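Local coordinates for glucosamine-6-phosphate deaminase (Thermotoga maritima, PDB 1J5X), which belongs to the SIS-domain family of alpha/beta proteins and folds round two parallel sheets flanked by helices, at residues Lys28-Asn33 / Val150-Glu155; Val58-Ser63 / Thr114-Ala119. All coordinates share one frame; numbering follows the deposited sequence.

Contact 1: residues Lys28-Asn33 / Val150-Glu155; sequences KKFFEN and VFPVRE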
loop_
_atom_site.group_PDB
_atom_site.type_symbol
_atom_site.label_atom_id
_atom_site.label_comp_id
_atom_site.label_asym_id
_atom_site.label_seq_id
_atom_site.Cartn_x
_atom_site.Cartn_y
_atom_site.Cartn_z
ATOM N N LYS A 28 -17.363 3.192 -0.216
ATOM C CA LYS A 28 -18.481 2.465 -0.809
ATOM C C LYS A 28 -18.955 3.102 -2.092
ATOM O O LYS A 28 -19.250 2.449 -3.104
ATOM C CB LYS A 28 -19.635 2.328 0.198
ATOM C CG LYS A 28 -20.802 1.468 -0.329
ATOM C CD LYS A 28 -21.730 1.069 0.831
ATOM C CE LYS A 28 -22.883 0.145 0.410
ATOM N NZ LYS A 28 -24.056 0.898 -0.149
ATOM N N LYS A 29 -19.030 4.427 -2.075
ATOM C CA LYS A 29 -19.441 5.119 -3.281
ATOM C C LYS A 29 -18.477 4.882 -4.437
ATOM O O LYS A 29 -18.883 4.652 -5.574
ATOM C CB LYS A 29 -19.511 6.628 -2.982
ATOM C CG LYS A 29 -19.863 7.507 -4.162
ATOM C CD LYS A 29 -20.004 8.957 -3.617
ATOM C CE LYS A 29 -20.461 9.960 -4.670
ATOM N NZ LYS A 29 -20.292 11.333 -4.111
ATOM N N PHE A 30 -17.184 4.966 -4.132
ATOM C CA PHE A 30 -16.172 4.765 -5.136
ATOM C C PHE A 30 -16.293 3.314 -5.626
ATOM O O PHE A 30 -16.242 3.037 -6.820
ATOM C CB PHE A 30 -14.779 4.991 -4.519
ATOM C CG PHE A 30 -13.660 4.446 -5.351
ATOM C CD1 PHE A 30 -13.231 5.106 -6.487
ATOM C CD2 PHE A 30 -13.042 3.214 -4.994
ATOM C CE1 PHE A 30 -12.188 4.584 -7.298
ATOM C CE2 PHE A 30 -12.006 2.669 -5.785
ATOM C CZ PHE A 30 -11.571 3.348 -6.939
ATOM N N PHE A 31 -16.422 2.395 -4.673
ATOM C CA PHE A 31 -16.520 0.972 -5.041
ATOM C C PHE A 31 -17.687 0.731 -5.999
ATOM O O PHE A 31 -17.539 0.085 -7.068
ATOM C CB PHE A 31 -16.720 0.145 -3.758
ATOM C CG PHE A 31 -16.875 -1.332 -4.017
ATOM C CD1 PHE A 31 -15.826 -2.083 -4.558
ATOM C CD2 PHE A 31 -18.098 -1.971 -3.722
ATOM C CE1 PHE A 31 -15.973 -3.457 -4.817
ATOM C CE2 PHE A 31 -18.272 -3.351 -3.969
ATOM C CZ PHE A 31 -17.220 -4.101 -4.519
ATOM N N GLU A 32 -18.847 1.292 -5.642
ATOM C CA GLU A 32 -20.059 1.044 -6.419
ATOM C C GLU A 32 -20.119 1.779 -7.714
ATOM O O GLU A 32 -20.641 1.281 -8.697
ATOM C CB GLU A 32 -21.300 1.361 -5.578
ATOM C CG GLU A 32 -21.380 0.526 -4.291
ATOM C CD GLU A 32 -22.607 0.839 -3.441
ATOM O OE1 GLU A 32 -23.196 1.935 -3.623
ATOM O OE2 GLU A 32 -22.982 0.008 -2.581
ATOM N N ASN A 33 -19.564 2.984 -7.746
ATOM C CA ASN A 33 -19.634 3.701 -8.997
ATOM C C ASN A 33 -18.533 3.422 -9.999
ATOM O O ASN A 33 -18.755 3.510 -11.208
ATOM C CB ASN A 33 -19.751 5.186 -8.692
ATOM C CG ASN A 33 -21.092 5.518 -8.128
ATOM O OD1 ASN A 33 -22.036 5.810 -9.017
ATOM N ND2 ASN A 33 -21.313 5.466 -6.913
ATOM N N VAL A 150 -7.462 6.251 -15.804
ATOM C CA VAL A 150 -7.522 7.330 -14.872
ATOM C C VAL A 150 -8.555 7.034 -13.778
ATOM O O VAL A 150 -9.719 6.745 -14.075
ATOM C CB VAL A 150 -7.898 8.630 -15.610
ATOM C CG1 VAL A 150 -7.802 9.790 -14.622
ATOM C CG2 VAL A 150 -6.944 8.855 -16.807
ATOM N N PHE A 151 -8.142 7.117 -12.523
ATOM C CA PHE A 151 -9.036 6.843 -11.398
ATOM C C PHE A 151 -9.749 8.088 -10.959
ATOM O O PHE A 151 -9.115 9.126 -10.766
ATOM C CB PHE A 151 -8.274 6.295 -10.219
ATOM C CG PHE A 151 -7.885 4.870 -10.415
ATOM C CD1 PHE A 151 -6.941 4.540 -11.377
ATOM C CD2 PHE A 151 -8.543 3.881 -9.715
ATOM C CE1 PHE A 151 -6.642 3.227 -11.688
ATOM C CE2 PHE A 151 -8.254 2.518 -9.997
ATOM C CZ PHE A 151 -7.295 2.214 -11.007
ATOM N N PRO A 152 -11.061 7.983 -10.751
ATOM C CA PRO A 152 -11.859 9.136 -10.328
ATOM C C PRO A 152 -11.719 9.301 -8.839
ATOM O O PRO A 152 -12.650 9.071 -8.062
ATOM C CB PRO A 152 -13.261 8.757 -10.813
ATOM C CG PRO A 152 -13.314 7.221 -10.544
ATOM C CD PRO A 152 -11.903 6.808 -11.078
ATOM N N VAL A 153 -10.522 9.683 -8.419
ATOM C CA VAL A 153 -10.240 9.831 -6.998
ATOM C C VAL A 153 -9.614 11.208 -6.793
ATOM O O VAL A 153 -8.642 11.556 -7.499
ATOM C CB VAL A 153 -9.194 8.796 -6.552
ATOM C CG1 VAL A 153 -8.765 9.014 -5.148
ATOM C CG2 VAL A 153 -9.758 7.357 -6.725
ATOM N N ARG A 154 -10.145 11.986 -5.859
ATOM C CA ARG A 154 -9.515 13.294 -5.587
ATOM C C ARG A 154 -8.644 13.186 -4.391
ATOM O O ARG A 154 -9.129 12.968 -3.307
ATOM C CB ARG A 154 -10.567 14.379 -5.312
ATOM C CG ARG A 154 -11.009 15.093 -6.560
ATOM C CD ARG A 154 -11.639 16.510 -6.303
ATOM N NE ARG A 154 -11.964 17.161 -7.582
ATOM C CZ ARG A 154 -13.046 16.916 -8.341
ATOM N NH1 ARG A 154 -13.969 16.024 -7.965
ATOM N NH2 ARG A 154 -13.187 17.558 -9.510
ATOM N N GLU A 155 -7.341 13.287 -4.573
ATOM C CA GLU A 155 -6.470 13.233 -3.446
ATOM C C GLU A 155 -5.431 14.344 -3.687
ATOM O O GLU A 155 -4.690 14.329 -4.688
ATOM C CB GLU A 155 -5.799 11.879 -3.330
ATOM C CG GLU A 155 -5.041 11.713 -2.057
ATOM C CD GLU A 155 -4.280 10.376 -2.020
ATOM O OE1 GLU A 155 -3.310 10.197 -2.794
ATOM O OE2 GLU A 155 -4.665 9.519 -1.199
#
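The ring of F30 juts from its helix into the elbow formed by F151, P152 and V153, and carries the whole contact on the helix side. CG lies anti to the backbone N (chi1 164°), which sends the far half of the ring to the loop. Its CZ meets CD2 of F151 at 4.1 Å, rim against rim, each atom near the plane of the other ring; the planes are inclined by about 30°, and because each ring presents its edge to the other, neither face is stacked. V153 comes in obliquely to the F30 ring, with CG2 at 3.7 Å from CE1. P152 closes the solvent side more loosely, its CG lying 4.3 Å from CE1 of F30. This proline is the centre of an inverse gamma turn, marked by a weak bond from V153 N to F151 O, and the bend brings three consecutive residues round one ring. On the helix itself, K29 O accepts from N33 N and, at 2.9 Å, from N33 ND2, the two donors arriving from opposite faces of the carbonyl plane. K28 NZ and E32 OE2 form a salt bridge one turn apart on the outer surface. F34 of the same helix meets the rings of both F30 and F151, while M166 and S170 of helix 162-179 touch F30. Helix 27-35 thus packs on the loop that leads from edge strand 147-150 to helix 162-179.

Contact 2: residues Val58-Ser63 / Thr114-Ala119; sequences VGCGSS and TEVLLA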
loop_
_atom_site.group_PDB
_atom_site.type_symbol
_atom_site.label_atom_id
_atom_site.label_comp_id
_atom_site.label_asym_id
_atom_site.label_seq_id
_atom_site.Cartn_x
_atom_site.Cartn_y
_atom_site.Cartn_z
ATOM N N VAL A 58 5.171 -1.092 -12.202
ATOM C CA VAL A 58 6.347 -0.195 -12.085
ATOM C C VAL A 58 5.933 1.135 -11.456
ATOM O O VAL A 58 4.958 1.724 -11.915
ATOM C CB VAL A 58 6.863 0.083 -13.549
ATOM C CG1 VAL A 58 8.039 1.055 -13.552
ATOM C CG2 VAL A 58 7.275 -1.295 -14.226
ATOM N N GLY A 59 6.662 1.606 -10.456
ATOM C CA GLY A 59 6.250 2.874 -9.844
ATOM C C GLY A 59 7.282 3.361 -8.856
ATOM O O GLY A 59 8.283 2.681 -8.691
ATOM N N CYS A 60 7.038 4.519 -8.212
ATOM C CA CYS A 60 7.964 5.117 -7.240
ATOM C C CYS A 60 7.314 5.410 -5.900
ATOM O O CYS A 60 6.131 5.823 -5.868
ATOM C CB CYS A 60 8.513 6.471 -7.745
ATOM S SG CYS A 60 9.347 6.380 -9.360
ATOM N N GLY A 61 8.069 5.190 -4.829
ATOM C CA GLY A 61 7.581 5.516 -3.472
ATOM C C GLY A 61 6.323 4.732 -3.136
ATOM O O GLY A 61 6.302 3.479 -3.305
ATOM N N SER A 62 5.291 5.419 -2.632
ATOM C CA SER A 62 4.021 4.710 -2.340
ATOM C C SER A 62 3.513 3.959 -3.545
ATOM O O SER A 62 2.854 2.906 -3.376
ATOM C CB SER A 62 2.877 5.667 -1.910
ATOM O OG SER A 62 3.344 6.417 -0.834
ATOM N N SER A 63 3.770 4.480 -4.759
ATOM C CA SER A 63 3.265 3.790 -5.954
ATOM C C SER A 63 4.100 2.517 -6.252
ATOM O O SER A 63 3.656 1.592 -6.929
ATOM C CB SER A 63 3.257 4.718 -7.157
ATOM O OG SER A 63 2.054 5.510 -7.191
ATOM N N THR A 114 8.761 11.989 -13.392
ATOM C CA THR A 114 9.743 11.818 -14.459
ATOM C C THR A 114 10.218 10.387 -14.689
ATOM O O THR A 114 10.251 9.925 -15.825
ATOM C CB THR A 114 10.965 12.684 -14.236
ATOM O OG1 THR A 114 10.573 14.057 -13.966
ATOM C CG2 THR A 114 11.796 12.657 -15.496
ATOM N N GLU A 115 10.564 9.713 -13.602
ATOM C CA GLU A 115 11.045 8.332 -13.710
ATOM C C GLU A 115 10.003 7.397 -14.335
ATOM O O GLU A 115 10.349 6.487 -15.069
ATOM C CB GLU A 115 11.438 7.866 -12.314
ATOM C CG GLU A 115 12.715 8.514 -11.836
ATOM C CD GLU A 115 12.832 8.387 -10.336
ATOM O OE1 GLU A 115 13.053 7.226 -9.884
ATOM O OE2 GLU A 115 12.663 9.389 -9.595
ATOM N N VAL A 116 8.715 7.651 -14.068
ATOM C CA VAL A 116 7.656 6.771 -14.580
ATOM C C VAL A 116 7.477 7.032 -16.051
ATOM O O VAL A 116 7.215 6.115 -16.818
ATOM C CB VAL A 116 6.326 6.996 -13.779
ATOM C CG1 VAL A 116 5.174 6.104 -14.343
ATOM C CG2 VAL A 116 6.575 6.642 -12.346
ATOM N N LEU A 117 7.596 8.322 -16.459
ATOM C CA LEU A 117 7.481 8.641 -17.867
ATOM C C LEU A 117 8.697 8.097 -18.644
ATOM O O LEU A 117 8.593 7.631 -19.797
ATOM C CB LEU A 117 7.356 10.182 -18.046
ATOM C CG LEU A 117 5.963 10.607 -17.545
ATOM C CD1 LEU A 117 5.964 12.191 -17.506
ATOM C CD2 LEU A 117 4.894 10.059 -18.486
ATOM N N LEU A 118 9.865 8.149 -18.020
ATOM C CA LEU A 118 11.028 7.595 -18.721
ATOM C C LEU A 118 10.844 6.091 -18.850
ATOM O O LEU A 118 11.152 5.503 -19.901
ATOM C CB LEU A 118 12.311 7.859 -17.956
ATOM C CG LEU A 118 12.713 9.354 -17.975
ATOM C CD1 LEU A 118 13.818 9.621 -16.953
ATOM C CD2 LEU A 118 13.176 9.715 -19.382
ATOM N N ALA A 119 10.373 5.474 -17.770
ATOM C CA ALA A 119 10.137 4.016 -17.808
ATOM C C ALA A 119 9.132 3.650 -18.893
ATOM O O ALA A 119 9.286 2.669 -19.613
ATOM C CB ALA A 119 9.647 3.522 -16.378
#
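C60 and V58 face E115, V116 and A119 without a hydrogen bond between the segments; the shortest polar bond here is internal to the helix, L118 N to T114 O at 2.8 Å. Across the contact the thiol of C60 does most of the touching. SG stands beside its own backbone N (chi1 -57°) and lies along the side chain of E115, 3.9 Å from CB and 3.8 Å from OE1, the latter a van der Waals approach. E115 is extended beyond CG, and the twist of its carboxylate about CG-CD (chi3 70°) makes OE1 the oxygen nearer the sulfur. On the next residue of the helix, V116 offers one methyl, CG2, to the same SG at 4.1 Å. The second point of contact is purely apolar: CG1 of V58 meets CB of A119 at 4.1 Å, one helical turn after E115. Beyond C60 the chain reverses: C60 O accepts from S63 N at 2.9 Å, and G61, with positive phi (60°), takes the N-cap position of helix 62-78. This strand-end, glycine-containing turn and helix start are what a Rossmann-like alpha/beta domain such as SIS would lead one to expect. The backbone of V58 bonds to F105 and F107 of strand 102-107, that of G59 to I85 and A87 on the other side. Helix 114-125, part of the crossover from strand 102-107 to strand 128-134, packs on the sheet through V116 and A119, which both touch L106; L106 also touches V58, and A87 of helix 87-91 touches V58 and C60.

After helix 15-25 the chain forms helix 27-35, one half of contact 1, and then enters the five-stranded parallel sheet with strand 54-59. Contact 2 closes the shorter loop, joining the end of that strand to helix 114-125 after 50 intervening residues. The chain then runs through strands 128-134 and 147-150 before contact 1 closes a loop of 116 residues, within which contact 2 lies entirely. The two do not touch: their centres are 22 Å apart and their nearest atoms about 8 Å. Contact 2 joins an interior strand to its helical layer, whereas contact 1 attaches helix 27-35, the second helix of the chain, to the loop that follows the edge strand of the same sheet.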